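PDB 4HPP: probable glutamine synthetase, which is of unsettled function but has the glutamine synthetase fold, with a magnesium ion and glutamic acid held in its catalytic domain. Local coordinates for residues A[277-281]-A[344-349]; A[351-355]-A[403-408]. One frame throughout, in Å; residues are numbered along the deposited sequence.

Contact 1 of 2, residues A[277-281]-A[344-349]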
# COMPACT_ATOMS: atom_id res chain seq x y z
N LEU A 277 -38.35 -4.87 39.14
CA LEU A 277 -37.16 -5.58 38.69
C LEU A 277 -36.68 -4.93 37.41
O LEU A 277 -35.49 -5.05 37.05
CB LEU A 277 -37.43 -7.03 38.42
CG LEU A 277 -37.67 -7.95 39.60
CD1 LEU A 277 -38.03 -9.36 39.09
CD2 LEU A 277 -36.47 -7.94 40.50
N CYS A 278 -37.60 -4.22 36.75
CA CYS A 278 -37.25 -3.55 35.53
C CYS A 278 -36.22 -2.44 35.71
O CYS A 278 -35.41 -2.19 34.81
CB CYS A 278 -38.51 -3.07 34.83
SG CYS A 278 -39.43 -4.50 34.21
N ALA A 279 -36.22 -1.82 36.88
CA ALA A 279 -35.30 -0.75 37.19
C ALA A 279 -33.91 -1.35 37.29
O ALA A 279 -32.91 -0.65 37.11
CB ALA A 279 -35.67 -0.04 38.50
N LEU A 280 -33.85 -2.65 37.58
CA LEU A 280 -32.57 -3.34 37.79
C LEU A 280 -32.22 -4.32 36.65
O LEU A 280 -31.07 -4.72 36.52
CB LEU A 280 -32.49 -4.05 39.16
CG LEU A 280 -32.85 -3.26 40.45
CD1 LEU A 280 -33.68 -4.09 41.42
CD2 LEU A 280 -31.68 -2.65 41.18
N THR A 281 -33.19 -4.70 35.81
CA THR A 281 -32.88 -5.61 34.68
C THR A 281 -33.06 -4.94 33.30
O THR A 281 -32.66 -5.51 32.28
CB THR A 281 -33.73 -6.87 34.71
OG1 THR A 281 -35.06 -6.50 34.35
CG2 THR A 281 -33.73 -7.53 36.10
N LEU A 344 -25.95 -7.67 39.64
CA LEU A 344 -27.06 -6.94 40.23
C LEU A 344 -28.38 -7.44 39.65
O LEU A 344 -29.35 -7.71 40.36
CB LEU A 344 -26.87 -5.43 40.07
CG LEU A 344 -28.02 -4.55 40.57
CD1 LEU A 344 -28.13 -4.70 42.08
CD2 LEU A 344 -27.87 -3.09 40.16
N ALA A 345 -28.41 -7.63 38.34
CA ALA A 345 -29.60 -8.10 37.67
C ALA A 345 -29.99 -9.47 38.17
O ALA A 345 -31.14 -9.64 38.56
CB ALA A 345 -29.40 -8.09 36.17
N MET A 346 -29.07 -10.45 38.18
CA MET A 346 -29.43 -11.82 38.61
C MET A 346 -29.85 -11.81 40.09
O MET A 346 -30.91 -12.33 40.43
CB MET A 346 -28.30 -12.79 38.32
CG MET A 346 -28.36 -14.17 39.01
SD MET A 346 -27.03 -15.13 38.29
CE MET A 346 -27.07 -16.67 39.27
N ALA A 347 -29.06 -11.18 40.97
CA ALA A 347 -29.44 -10.93 42.38
C ALA A 347 -30.85 -10.41 42.53
O ALA A 347 -31.61 -10.93 43.33
CB ALA A 347 -28.47 -9.95 43.06
N ALA A 348 -31.20 -9.37 41.78
CA ALA A 348 -32.55 -8.78 41.86
C ALA A 348 -33.68 -9.79 41.55
O ALA A 348 -34.73 -9.82 42.22
CB ALA A 348 -32.65 -7.57 40.97
N VAL A 349 -33.42 -10.65 40.57
CA VAL A 349 -34.43 -11.60 40.11
C VAL A 349 -34.58 -12.71 41.16
O VAL A 349 -35.71 -13.06 41.56
CB VAL A 349 -34.08 -12.19 38.71
CG1 VAL A 349 -34.95 -13.41 38.36
CG2 VAL A 349 -34.12 -11.11 37.64
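Leu344 meets Leu280 where helices 342-358 and 261-281 run side by side in nearly antiparallel directions, their short segments 8.9 Å apart at the axes and inclined at 159°. With CG of Leu344 anti to the backbone N (chi1 176°), its isobutyl group swings over to the neighbouring helix and lies about perpendicular to that of Leu280, CD2 touching CD2 at 4.0 Å. One residue on, Ala345 brings the backbones closest, its CA standing 5.1 Å from CA of Thr281. Its methyl rests 3.8 Å from the main-chain O of Leu280. The next turn presents Ala348, whose CB points into the interface and is shared by two leucines: Leu280 approaches it through CD1 at 3.7 Å and Leu277 through CD2 at 3.9 Å. CD2 of Leu277 also sits against the carbonyl O of Ala348, at 3.1 Å. Val349 finishes the row, its CG2 meeting the methyl CG2 of Thr281 at 3.9 Å, with the two side chains crossing at about a right angle. Thr281 thus shows its methyl to helix 342-358, while OG1 is hydrogen-bonded to Pro335 O of strand 330-336. That strand also packs on the pair through Phe333 and Met336. Ala345 and Ala348 let the two helices come close, with Leu277 and Leu280 on one side and Leu344 and Val349 on the other filling the interface; the buried pair inside the catalytic domain is fixed by van der Waals fit between the segments, and its one side-chain hydroxyl is satisfied by the adjoining strand.

Contact 2 of 2, residues A[351-355]-A[403-408]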
# COMPACT_ATOMS: atom_id res chain seq x y z
N ILE A 351 -34.03 -12.58 44.11
CA ILE A 351 -34.60 -11.99 45.34
C ILE A 351 -36.12 -12.13 45.28
O ILE A 351 -36.72 -12.78 46.15
CB ILE A 351 -34.18 -10.51 45.59
CG1 ILE A 351 -32.84 -10.44 46.34
CG2 ILE A 351 -35.17 -9.83 46.52
CD1 ILE A 351 -32.13 -9.13 46.22
N ALA A 352 -36.72 -11.53 44.25
CA ALA A 352 -38.17 -11.47 44.15
C ALA A 352 -38.74 -12.88 44.11
O ALA A 352 -39.80 -13.12 44.67
CB ALA A 352 -38.61 -10.68 42.93
N GLY A 353 -38.01 -13.78 43.46
CA GLY A 353 -38.32 -15.21 43.45
C GLY A 353 -38.32 -15.74 44.86
O GLY A 353 -39.30 -16.38 45.29
N ARG A 354 -37.24 -15.46 45.60
CA ARG A 354 -37.14 -15.86 47.02
C ARG A 354 -38.37 -15.36 47.77
O ARG A 354 -39.05 -16.15 48.39
CB ARG A 354 -35.87 -15.30 47.70
CG ARG A 354 -35.07 -16.28 48.57
CD ARG A 354 -34.23 -15.61 49.68
NE ARG A 354 -33.70 -14.25 49.40
CZ ARG A 354 -34.01 -13.12 50.06
NH1 ARG A 354 -34.88 -13.18 51.06
NH2 ARG A 354 -33.48 -11.93 49.73
N LEU A 355 -38.63 -14.06 47.71
CA LEU A 355 -39.83 -13.48 48.31
C LEU A 355 -41.13 -14.20 47.87
O LEU A 355 -42.11 -14.24 48.61
CB LEU A 355 -39.95 -12.01 47.91
CG LEU A 355 -38.99 -11.06 48.61
CD1 LEU A 355 -39.42 -9.64 48.32
CD2 LEU A 355 -39.03 -11.34 50.11
N ALA A 403 -41.09 -4.22 49.92
CA ALA A 403 -40.71 -5.60 50.20
C ALA A 403 -39.33 -5.91 49.55
O ALA A 403 -38.42 -6.46 50.20
CB ALA A 403 -41.78 -6.57 49.74
N LEU A 404 -39.16 -5.51 48.28
CA LEU A 404 -37.93 -5.80 47.53
C LEU A 404 -36.75 -4.95 48.02
O LEU A 404 -35.68 -5.50 48.36
CB LEU A 404 -38.16 -5.66 46.02
CG LEU A 404 -36.97 -5.92 45.06
CD1 LEU A 404 -36.85 -7.40 44.76
CD2 LEU A 404 -37.17 -5.17 43.77
N CYS A 405 -36.97 -3.63 48.11
CA CYS A 405 -35.97 -2.69 48.56
C CYS A 405 -35.35 -3.17 49.81
O CYS A 405 -34.14 -3.06 50.00
CB CYS A 405 -36.56 -1.32 48.82
SG CYS A 405 -36.98 -0.57 47.27
N ALA A 406 -36.17 -3.70 50.69
CA ALA A 406 -35.68 -4.10 51.98
C ALA A 406 -34.62 -5.21 51.87
O ALA A 406 -33.83 -5.37 52.79
CB ALA A 406 -36.83 -4.54 52.88
N GLU A 407 -34.60 -5.99 50.78
CA GLU A 407 -33.59 -7.07 50.70
C GLU A 407 -32.25 -6.53 50.16
O GLU A 407 -31.19 -7.19 50.24
CB GLU A 407 -34.06 -8.24 49.82
CG GLU A 407 -35.37 -8.90 50.16
CD GLU A 407 -35.45 -9.48 51.55
OE1 GLU A 407 -34.72 -10.48 51.90
OE2 GLU A 407 -36.31 -8.93 52.27
N LEU A 408 -32.31 -5.32 49.63
CA LEU A 408 -31.12 -4.69 49.08
C LEU A 408 -30.45 -4.00 50.23
O LEU A 408 -31.14 -3.42 51.06
CB LEU A 408 -31.49 -3.71 47.97
CG LEU A 408 -32.25 -4.28 46.76
CD1 LEU A 408 -32.53 -3.20 45.72
CD2 LEU A 408 -31.52 -5.46 46.13
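A bend at chi3 of Arg354 (-32°) and another at chi2 of Glu407 (-59°) curl these two side chains until their charged ends meet from opposite directions. They close a salt bridge between helix 342-358 and the type I beta turn Cys405-Leu408, at the C-terminal side of the short helix that includes Ala403 and Leu404; this turn packs on the long helix within the catalytic domain of the glutamine synthetase fold. The turn is closed by Leu408 N, which donates to Cys405 O at 2.9 Å. Beside the charged pair the contact is largely apolar. Ile351 reaches out with both branches: CG2 packs on CD1 of Leu404 at 3.4 Å and also lies against CG of Glu407, whereas CD1 extends to CD2 of Leu408 at 3.7 Å. The same CD1 of Leu404 touches the methyl of Ala352 at 4.1 Å. A turn further along, Leu355 lays CD1 near the main-chain O of Ala403 and 4.1 Å from its CB. Leu404 and Leu355 are backed by helix 261-281, through Ala276 and His273 respectively. Arg354 has a second carboxylate partner, Glu115 of helix 108-121, which takes NE in a salt bridge; the acids of Glu115 and Glu407 probably help offset the nearby like charge of Arg118 and hold the guanidinium in its rotation. NH1 and NH2 of Arg354 both bind OE1 of Glu407, at 2.8 and 2.9 Å, NH1 from above the carboxylate plane and NH2 from the anti side; this oxygen lies in the guanidinium plane, while the carboxylate is turned 51° against it.

How the contacts relate
Both contacts use helix 342-358 and follow one another along it: contact 1 takes its earlier turns and contact 2 the later ones, their centres 10 Å apart. The centre of contact 1 lies about 9 Å from the centre of the chain and all its touching residues are buried; that of contact 2 lies about 18 Å from it, and the contact includes the partly exposed Ala403 and Glu407. The chemistry follows this gradient, from van der Waals packing of side chains and backbone to a salt bridge beside apolar contacts. The two join directly: CD1 of Leu404 lies 4.1 Å from O of Ala348, and CD1 of Leu277 is equally far from CB of Ala352.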